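Local coordinates for protein transcriptional regulator, TetR family (Myxococcus xanthus, PDB 5K7F) that probably acts as a DNA-binding transcriptional repressor, AibR, that responds to isovaleryl coenzyme A and regulates its alternative biosynthesis, at residues 65-70 / 110-115; 96-101 / 187-192; 102-107 / 169-174. One frame throughout, in Å; residues are numbered along the deposited sequence. Where two conformers were deposited one is given.

Contact 1 of 3, residues 65-70 / 110-115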
loop_
_atom_site.group_PDB
_atom_site.type_symbol
_atom_site.label_atom_id
_atom_site.label_comp_id
_atom_site.label_asym_id
_atom_site.label_seq_id
_atom_site.Cartn_x
_atom_site.Cartn_y
_atom_site.Cartn_z
ATOM N N PHE A 65 5.576 -7.749 17.899
ATOM C CA PHE A 65 4.558 -8.802 17.785
ATOM C C PHE A 65 3.279 -8.406 18.507
ATOM O O PHE A 65 2.165 -8.712 18.058
ATOM C CB PHE A 65 5.127 -10.082 18.384
ATOM C CG PHE A 65 4.183 -11.250 18.427
ATOM C CD1 PHE A 65 3.415 -11.595 17.339
ATOM C CD2 PHE A 65 4.137 -12.052 19.549
ATOM C CE1 PHE A 65 2.601 -12.693 17.388
ATOM C CE2 PHE A 65 3.320 -13.141 19.600
ATOM C CZ PHE A 65 2.560 -13.471 18.517
ATOM N N ALA A 66 3.425 -7.744 19.635
ATOM C CA ALA A 66 2.254 -7.280 20.363
ATOM C C ALA A 66 1.464 -6.262 19.541
ATOM O O ALA A 66 0.217 -6.281 19.527
ATOM C CB ALA A 66 2.703 -6.660 21.675
ATOM N N ILE A 67 2.166 -5.318 18.917
ATOM C CA ILE A 67 1.452 -4.315 18.128
ATOM C C ILE A 67 0.753 -4.999 16.965
ATOM O O ILE A 67 -0.428 -4.719 16.697
ATOM C CB ILE A 67 2.383 -3.178 17.661
ATOM C CG1 ILE A 67 2.882 -2.347 18.847
ATOM C CG2 ILE A 67 1.655 -2.225 16.673
ATOM C CD1 ILE A 67 4.037 -1.433 18.499
ATOM N N MET A 68 1.460 -5.918 16.261
ATOM C CA MET A 68 0.845 -6.588 15.123
ATOM C C MET A 68 -0.351 -7.451 15.549
ATOM O O MET A 68 -1.386 -7.471 14.875
ATOM C CB MET A 68 1.930 -7.361 14.348
ATOM C CG MET A 68 2.974 -6.419 13.758
ATOM S SD MET A 68 4.227 -7.275 12.757
ATOM C CE MET A 68 3.206 -7.672 11.359
ATOM N N ASN A 69 -0.264 -8.149 16.673
ATOM C CA ASN A 69 -1.418 -8.890 17.171
ATOM C C ASN A 69 -2.560 -7.957 17.560
ATOM O O ASN A 69 -3.738 -8.291 17.377
ATOM C CB ASN A 69 -1.012 -9.735 18.367
ATOM C CG ASN A 69 -0.553 -11.110 17.966
ATOM O OD1 ASN A 69 -1.023 -11.693 16.976
ATOM N ND2 ASN A 69 0.326 -11.661 18.761
ATOM N N TYR A 70 -2.226 -6.788 18.100
ATOM C CA TYR A 70 -3.263 -5.816 18.432
ATOM C C TYR A 70 -3.950 -5.351 17.159
ATOM O O TYR A 70 -5.183 -5.238 17.113
ATOM C CB TYR A 70 -2.654 -4.637 19.186
ATOM C CG TYR A 70 -3.654 -3.534 19.590
ATOM C CD1 TYR A 70 -4.949 -3.830 19.956
ATOM C CD2 TYR A 70 -3.284 -2.195 19.575
ATOM C CE1 TYR A 70 -5.849 -2.842 20.293
ATOM C CE2 TYR A 70 -4.200 -1.204 19.919
ATOM C CZ TYR A 70 -5.456 -1.532 20.266
ATOM O OH TYR A 70 -6.380 -0.557 20.606
ATOM N N LYS A 110 -4.651 4.280 13.449
ATOM C CA LYS A 110 -4.012 4.291 12.133
ATOM C C LYS A 110 -2.565 3.801 12.164
ATOM O O LYS A 110 -2.120 3.147 11.222
ATOM C CB LYS A 110 -4.100 5.693 11.519
ATOM C CG LYS A 110 -3.383 6.781 12.239
ATOM C CD LYS A 110 -3.861 8.152 11.750
ATOM C CE LYS A 110 -3.073 9.275 12.431
ATOM N NZ LYS A 110 -1.696 9.377 11.894
ATOM N N GLU A 111 -1.793 4.109 13.216
ATOM C CA GLU A 111 -0.391 3.710 13.195
ATOM C C GLU A 111 -0.215 2.236 13.534
ATOM O O GLU A 111 0.684 1.593 12.989
ATOM C CB GLU A 111 0.437 4.554 14.153
ATOM C CG GLU A 111 0.567 5.980 13.686
ATOM C CD GLU A 111 -0.386 6.911 14.390
ATOM O OE1 GLU A 111 -1.165 6.454 15.260
ATOM O OE2 GLU A 111 -0.353 8.110 14.066
ATOM N N VAL A 112 -1.045 1.693 14.438
ATOM C CA VAL A 112 -1.059 0.241 14.668
ATOM C C VAL A 112 -1.241 -0.497 13.343
ATOM O O VAL A 112 -0.540 -1.473 13.048
ATOM C CB VAL A 112 -2.150 -0.136 15.698
ATOM C CG1 VAL A 112 -2.337 -1.661 15.829
ATOM C CG2 VAL A 112 -1.804 0.420 17.071
ATOM N N ILE A 113 -2.164 -0.030 12.505
ATOM C CA ILE A 113 -2.463 -0.760 11.278
ATOM C C ILE A 113 -1.327 -0.586 10.265
ATOM O O ILE A 113 -1.003 -1.499 9.507
ATOM C CB ILE A 113 -3.822 -0.300 10.713
ATOM C CG1 ILE A 113 -4.962 -0.442 11.760
ATOM C CG2 ILE A 113 -4.150 -0.984 9.387
ATOM C CD1 ILE A 113 -5.197 -1.889 12.311
ATOM N N ILE A 114 -0.717 0.598 10.215
ATOM C CA ILE A 114 0.433 0.799 9.349
ATOM C C ILE A 114 1.533 -0.206 9.686
ATOM O O ILE A 114 2.155 -0.807 8.791
ATOM C CB ILE A 114 0.919 2.253 9.499
ATOM C CG1 ILE A 114 -0.132 3.190 8.894
ATOM C CG2 ILE A 114 2.303 2.454 8.900
ATOM C CD1 ILE A 114 0.149 4.645 9.187
ATOM N N ILE A 115 1.802 -0.391 10.982
ATOM C CA ILE A 115 2.893 -1.275 11.362
ATOM C C ILE A 115 2.562 -2.715 11.003
ATOM O O ILE A 115 3.439 -3.484 10.575
ATOM C CB ILE A 115 3.217 -1.097 12.850
ATOM C CG1 ILE A 115 3.940 0.230 13.048
ATOM C CG2 ILE A 115 4.046 -2.259 13.377
ATOM C CD1 ILE A 115 3.926 0.690 14.476
#

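Contact 2 of 3, residues 96-101 / 187-192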
loop_
_atom_site.group_PDB
_atom_site.type_symbol
_atom_site.label_atom_id
_atom_site.label_comp_id
_atom_site.label_asym_id
_atom_site.label_seq_id
_atom_site.Cartn_x
_atom_site.Cartn_y
_atom_site.Cartn_z
ATOM N N CYS A 96 -18.042 -3.986 4.974
ATOM C CA CYS A 96 -16.679 -4.337 5.361
ATOM C C CYS A 96 -15.701 -3.273 4.886
ATOM O O CYS A 96 -14.838 -2.805 5.638
ATOM C CB CYS A 96 -16.326 -5.709 4.812
ATOM S SG CYS A 96 -14.857 -6.476 5.530
ATOM N N MET A 97 -15.878 -2.825 3.642
ATOM C CA MET A 97 -15.034 -1.782 3.087
ATOM C C MET A 97 -15.154 -0.483 3.875
ATOM O O MET A 97 -14.140 0.167 4.175
ATOM C CB MET A 97 -15.398 -1.519 1.633
ATOM C CG MET A 97 -14.452 -0.491 1.005
ATOM S SD MET A 97 -14.694 -0.329 -0.772
ATOM C CE MET A 97 -13.208 -1.099 -1.348
ATOM N N ARG A 98 -16.393 -0.066 4.179
ATOM C CA ARG A 98 -16.568 1.170 4.934
ATOM C C ARG A 98 -15.914 1.066 6.317
ATOM O O ARG A 98 -15.099 1.927 6.691
ATOM C CB ARG A 98 -18.048 1.514 5.028
ATOM C CG ARG A 98 -18.347 2.843 5.715
ATOM C CD ARG A 98 -19.845 3.120 5.689
ATOM N NE ARG A 98 -20.216 4.490 6.078
ATOM C CZ ARG A 98 -20.216 5.556 5.274
ATOM N NH1 ARG A 98 -19.822 5.492 3.990
ATOM N NH2 ARG A 98 -20.630 6.712 5.765
ATOM N N HIS A 99 -16.179 -0.018 7.045
ATOM C CA HIS A 99 -15.528 -0.196 8.351
ATOM C C HIS A 99 -14.002 -0.238 8.245
ATOM O O HIS A 99 -13.296 0.331 9.092
ATOM C CB HIS A 99 -16.055 -1.461 9.016
ATOM C CG HIS A 99 -17.435 -1.297 9.632
ATOM N ND1 HIS A 99 -17.686 -0.484 10.714
ATOM C CD2 HIS A 99 -18.637 -1.808 9.268
ATOM C CE1 HIS A 99 -18.977 -0.531 11.015
ATOM N NE2 HIS A 99 -19.580 -1.338 10.156
ATOM N N ASN A 100 -13.464 -0.930 7.224
ATOM C CA ASN A 100 -12.008 -1.011 7.065
ATOM C C ASN A 100 -11.393 0.376 6.793
ATOM O O ASN A 100 -10.304 0.694 7.275
ATOM C CB ASN A 100 -11.688 -1.996 5.944
ATOM C CG ASN A 100 -10.300 -2.586 6.005
ATOM O OD1 ASN A 100 -10.118 -3.701 5.530
ATOM N ND2 ASN A 100 -9.331 -1.874 6.562
ATOM N N ILE A 101 -12.067 1.217 6.007
ATOM C CA ILE A 101 -11.518 2.531 5.715
ATOM C C ILE A 101 -11.470 3.363 6.985
ATOM O O ILE A 101 -10.520 4.124 7.225
ATOM C CB ILE A 101 -12.343 3.223 4.615
ATOM C CG1 ILE A 101 -12.109 2.561 3.267
ATOM C CG2 ILE A 101 -11.975 4.727 4.487
ATOM C CD1 ILE A 101 -13.127 2.916 2.208
ATOM N N GLN A 187 -16.616 10.646 2.545
ATOM C CA GLN A 187 -16.667 10.844 1.097
ATOM C C GLN A 187 -15.798 9.806 0.386
ATOM O O GLN A 187 -16.192 9.279 -0.667
ATOM C CB GLN A 187 -16.219 12.253 0.726
ATOM C CG GLN A 187 -17.223 13.329 1.006
ATOM C CD GLN A 187 -16.636 14.734 0.916
ATOM O OE1 GLN A 187 -15.566 15.018 1.441
ATOM N NE2 GLN A 187 -17.346 15.621 0.228
ATOM N N ILE A 188 -14.647 9.470 0.983
ATOM C CA ILE A 188 -13.742 8.476 0.392
ATOM C C ILE A 188 -14.431 7.126 0.414
ATOM O O ILE A 188 -14.464 6.424 -0.608
ATOM C CB ILE A 188 -12.368 8.415 1.102
ATOM C CG1 ILE A 188 -11.629 9.760 0.935
ATOM C CG2 ILE A 188 -11.515 7.237 0.514
ATOM C CD1 ILE A 188 -10.464 10.043 1.893
ATOM N N ALA A 189 -15.063 6.771 1.538
ATOM C CA ALA A 189 -15.738 5.473 1.600
ATOM C C ALA A 189 -16.935 5.425 0.662
ATOM O O ALA A 189 -17.152 4.417 -0.032
ATOM C CB ALA A 189 -16.166 5.156 3.031
ATOM N N ASP A 190 -17.732 6.501 0.618
ATOM C CA ASP A 190 -18.888 6.485 -0.268
ATOM C C ASP A 190 -18.426 6.231 -1.696
ATOM O O ASP A 190 -19.060 5.473 -2.446
ATOM C CB ASP A 190 -19.662 7.808 -0.170
ATOM C CG ASP A 190 -20.520 7.910 1.084
ATOM O OD1 ASP A 190 -20.786 6.890 1.744
ATOM O OD2 ASP A 190 -20.953 9.037 1.388
ATOM N N GLY A 191 -17.312 6.844 -2.072
ATOM C CA GLY A 191 -16.814 6.768 -3.430
ATOM C C GLY A 191 -16.198 5.429 -3.775
ATOM O O GLY A 191 -16.408 4.907 -4.885
ATOM N N MET A 192 -15.408 4.879 -2.844
ATOM C CA MET A 192 -14.748 3.593 -3.089
ATOM C C MET A 192 -15.769 2.469 -3.194
ATOM O O MET A 192 -15.678 1.601 -4.072
ATOM C CB MET A 192 -13.746 3.296 -1.981
ATOM C CG MET A 192 -12.425 4.049 -2.157
ATOM S SD MET A 192 -11.082 3.466 -1.091
ATOM C CE MET A 192 -9.934 4.772 -1.405
HETATM O O HOH W 1 -21.533 8.787 4.096
HETATM O O HOH W 2 -19.219 3.269 2.244
#

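Contact 3 of 3, residues 102-107 / 169-174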
loop_
_atom_site.group_PDB
_atom_site.type_symbol
_atom_site.label_atom_id
_atom_site.label_comp_id
_atom_site.label_asym_id
_atom_site.label_seq_id
_atom_site.Cartn_x
_atom_site.Cartn_y
_atom_site.Cartn_z
ATOM N N LEU A 102 -12.494 3.231 7.807
ATOM C CA LEU A 102 -12.489 3.925 9.091
ATOM C C LEU A 102 -11.354 3.409 9.984
ATOM O O LEU A 102 -10.621 4.193 10.590
ATOM C CB LEU A 102 -13.870 3.806 9.771
ATOM C CG LEU A 102 -15.101 4.429 9.045
ATOM C CD1 LEU A 102 -16.382 4.141 9.789
ATOM C CD2 LEU A 102 -14.901 5.913 8.745
ATOM N N LEU A 103 -11.180 2.096 10.089
ATOM C CA LEU A 103 -10.057 1.578 10.876
ATOM C C LEU A 103 -8.699 2.140 10.419
ATOM O O LEU A 103 -7.809 2.389 11.236
ATOM C CB LEU A 103 -10.051 0.051 10.796
ATOM C CG LEU A 103 -8.824 -0.655 11.357
ATOM C CD1 LEU A 103 -8.700 -0.453 12.820
ATOM C CD2 LEU A 103 -8.884 -2.150 11.073
ATOM N N VAL A 104 -8.542 2.395 9.122
ATOM C CA VAL A 104 -7.290 2.871 8.564
ATOM C C VAL A 104 -7.065 4.339 8.849
ATOM O O VAL A 104 -5.907 4.785 8.892
ATOM C CB VAL A 104 -7.312 2.583 7.056
ATOM C CG1 VAL A 104 -6.345 3.423 6.332
ATOM C CG2 VAL A 104 -6.977 1.100 6.819
ATOM N N THR A 105 -8.152 5.109 9.055
ATOM C CA THR A 105 -8.070 6.564 9.082
ATOM C C THR A 105 -8.291 7.162 10.446
ATOM O O THR A 105 -7.851 8.300 10.658
ATOM C CB THR A 105 -9.050 7.208 8.084
ATOM O OG1 THR A 105 -10.373 6.703 8.220
ATOM C CG2 THR A 105 -8.615 6.945 6.644
ATOM N N ARG A 106 -8.922 6.431 11.372
ATOM C CA ARG A 106 -9.137 6.977 12.718
ATOM C C ARG A 106 -7.794 7.246 13.406
ATOM O O ARG A 106 -6.883 6.413 13.403
ATOM C CB ARG A 106 -9.985 6.023 13.554
ATOM C CG ARG A 106 -11.444 5.857 13.098
ATOM C CD ARG A 106 -12.392 5.518 14.322
ATOM N NE ARG A 106 -13.723 5.101 13.919
ATOM C CZ ARG A 106 -14.032 3.909 13.431
ATOM N NH1 ARG A 106 -13.083 2.990 13.231
ATOM N NH2 ARG A 106 -15.284 3.663 13.110
ATOM N N GLY A 107 -7.659 8.426 13.998
ATOM C CA GLY A 107 -6.404 8.769 14.639
ATOM C C GLY A 107 -5.886 7.708 15.601
ATOM O O GLY A 107 -4.686 7.434 15.632
ATOM N N MET A 169 -6.750 -0.916 -2.294
ATOM C CA MET A 169 -7.484 0.356 -2.228
ATOM C C MET A 169 -7.533 0.900 -0.818
ATOM O O MET A 169 -7.278 2.100 -0.594
ATOM C CB MET A 169 -8.918 0.193 -2.743
ATOM C CG MET A 169 -9.070 0.168 -4.202
ATOM S SD MET A 169 -10.769 -0.272 -4.676
ATOM C CE MET A 169 -11.678 1.025 -3.940
ATOM N N VAL A 170 -7.831 0.042 0.149
ATOM C CA VAL A 170 -8.169 0.537 1.489
ATOM C C VAL A 170 -6.912 0.784 2.302
ATOM O O VAL A 170 -6.769 1.834 2.938
ATOM C CB VAL A 170 -9.115 -0.451 2.186
ATOM C CG1 VAL A 170 -9.377 -0.016 3.597
ATOM C CG2 VAL A 170 -10.436 -0.515 1.403
ATOM N N LEU A 171 -5.948 -0.138 2.263
ATOM C CA LEU A 171 -4.792 0.020 3.126
ATOM C C LEU A 171 -3.894 1.160 2.658
ATOM O O LEU A 171 -3.204 1.777 3.482
ATOM C CB LEU A 171 -4.017 -1.304 3.199
ATOM C CG LEU A 171 -4.824 -2.468 3.784
ATOM C CD1 LEU A 171 -3.973 -3.730 3.768
ATOM C CD2 LEU A 171 -5.290 -2.157 5.187
ATOM N N TRP A 172 -3.865 1.454 1.348
ATOM C CA TRP A 172 -3.010 2.517 0.826
ATOM C C TRP A 172 -3.519 3.915 1.182
ATOM O O TRP A 172 -2.768 4.883 0.992
ATOM C CB TRP A 172 -2.825 2.365 -0.703
ATOM C CG TRP A 172 -1.434 2.847 -1.161
ATOM C CD1 TRP A 172 -0.235 2.239 -0.908
ATOM C CD2 TRP A 172 -1.124 4.042 -1.891
ATOM N NE1 TRP A 172 0.790 2.974 -1.433
ATOM C CE2 TRP A 172 0.275 4.081 -2.049
ATOM C CE3 TRP A 172 -1.888 5.078 -2.436
ATOM C CZ2 TRP A 172 0.922 5.111 -2.731
ATOM C CZ3 TRP A 172 -1.227 6.114 -3.111
ATOM C CH2 TRP A 172 0.149 6.119 -3.237
ATOM N N ILE A 173 -4.742 4.042 1.734
ATOM C CA ILE A 173 -5.299 5.349 2.140
ATOM C C ILE A 173 -4.370 6.093 3.103
ATOM O O ILE A 173 -4.305 7.325 3.080
ATOM C CB ILE A 173 -6.694 5.167 2.729
ATOM C CG1 ILE A 173 -7.673 4.621 1.675
ATOM C CG2 ILE A 173 -7.200 6.483 3.286
ATOM C CD1 ILE A 173 -9.135 4.343 2.267
ATOM N N TYR A 174 -3.644 5.380 3.960
ATOM C CA TYR A 174 -2.765 6.084 4.891
ATOM C C TYR A 174 -1.699 6.918 4.199
ATOM O O TYR A 174 -1.249 7.917 4.774
ATOM C CB TYR A 174 -2.139 5.085 5.857
ATOM C CG TYR A 174 -0.844 4.457 5.436
ATOM C CD1 TYR A 174 0.379 5.045 5.773
ATOM C CD2 TYR A 174 -0.832 3.241 4.779
ATOM C CE1 TYR A 174 1.558 4.455 5.435
ATOM C CE2 TYR A 174 0.355 2.642 4.427
ATOM C CZ TYR A 174 1.548 3.254 4.764
ATOM O OH TYR A 174 2.750 2.677 4.430
#

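Contact 1 of 3, residues 65-70 / 110-115
Ile67 meets Val112 and Ile115 where helix 60-83 of this TetR-type fold crosses the short helix 110-117, with their axes 8.5 Å apart and their directions 109° from each other. The CG2 methyl of Ile67 sits in the fork between the two, 4.1 Å from Val112 CG1 and equally far from Ile115 CG2. A chi1 of -67° places CG1 of Ile67 beside the backbone N and anti to the carbonyl carbon, which leaves CG2 anti to the N and facing the fork. Tyr70 comes up to Val112 obliquely: its CD2 lies within 3.9 Å of both valine methyls, CG1 and CG2, with the side chains roughly perpendicular. Beyond Ile115 the row continues more loosely, Met68 CG lying 4.3 Å from Ile115 CG2.

Polar and apolar neighbours hold these groups in place. Tyr70 OH is hydrogen-bonded to Glu23 OE2 on helix 18-32, and Ile115 also touches Ala26 of that helix. As in other TetR-family regulators, this crossing joins the ligand-binding part to the DNA-binding head, and is a plausible route for a ligand signal. The backbone takes part too: Val112 CG1 rests 3.7 Å from Ile67 O.

Contact 2 of 3, residues 96-101 / 187-192
Ile101 and Met97 pack against Ala189 and Met192 where helix 89-105 runs alongside helix 185-196 in the all-helical C-terminal domain of the TetR fold. The two segments are antiparallel, with directions 150° apart and axes 9.5 Å from each other.

The apolar part lies inward. Ile101 reaches across with its CD1 methyl, which settles 3.7 Å from Ala189 CA and continues to Met192 SD at 3.9 Å. Ala189, with a single methyl, lets the backbones come close at this point. Met97 crosses Met192 at about a right angle and applies its sulfur, SD, to Met192 CB at 3.9 Å. Met169 of helix 159-171 touches both methionines, and Met192 also packs on Ser165 of the second subunit, which places this face beside the dimer interface.

The ionic part lies toward solvent. Arg98 leaves its helix with CG anti to the backbone N (chi1 -176°) and stays extended as far as NE, so that its guanidinium arrives beside Asp190. Its NH1 forms a salt bridge with Asp190 OD1 at 2.8 Å. This bond is bent, tilted from the guanidinium plane and meeting the oxygen from above the carboxylate plane, although the two planes are only 18° apart.

Water supplements the bridge. One molecule accepts from Arg98 NH2 and donates to Asp190 OD2, closing a ring around the ion pair. A second lies in plane at the guanidinium edge, accepting from Arg98 NH1 at 2.9 Å and donating weakly to Ala189 O at 3.3 Å.

Contact 3 of 3, residues 102-107 / 169-174
Tyr174, whose backbone N lies 4.1 Å from Val104 CG1, carries its ring away from that valine, with Leu171 O at the ring edge and in its plane; Ile114 of helix 110-117 also touches this tyrosine. The other flat group is the guanidinium of Arg106, which folds back so that Leu102 CB sits over one face, 3.4 Å above the plane and offset toward the rim. Here the last turn of helix 89-105 packs on the end of helix 159-171 inside the C-terminal domain of the TetR fold.

Val104 is the centre of this contact and points both its methyls at segment 169-174. CG1, anti to the backbone N (chi1 160°), lies 3.8 Å from Val170 O and 4.0 Å from Ile173 CB. CG2 meets Leu171 CD2 at 4.0 Å, approaching that leucine at about a right angle, and also faces Val170 CG1. Shortening Val104 to an alanine would probably open a gap between the helix ends, leaving Leu171 CD2 and Ile173 CB without their methyl partners.

Thr105 adds a second apolar touch at one side. Its hydroxyl, OG1, is turned back to hydrogen-bond Ile101 O in its own helix, which leaves CG2 to cross Ile173. Met169 of segment 169-174 packs on Met169 of the second subunit. The helix 89-105 closes with Leu102 O accepting from both Thr105 N and Arg106 N, while across the contact Thr105 CG2 and Ile173 CG2 meet at 3.7 Å.

All three contacts are largely buried, but contact 2 alone has a salt bridge across its segments; contacts 1 and 3 are apolar across theirs. Contacts 2 and 3 share helix 89-105, their centres about 9 Å apart, and meet through Ile101 with Ile173 and through the methionines Met97, Met169 and Met192. Both also reach the second subunit, which contact 1 does not. Contact 1 instead faces the DNA-binding head through helix 18-32. It abuts contact 3, where Ile114 packs on Tyr174 and Ile113 on Leu103, so that contact 3 lies between the side facing the DNA-binding head and the side at the second subunit; the centres of contacts 1 and 2 are about 21 Å apart.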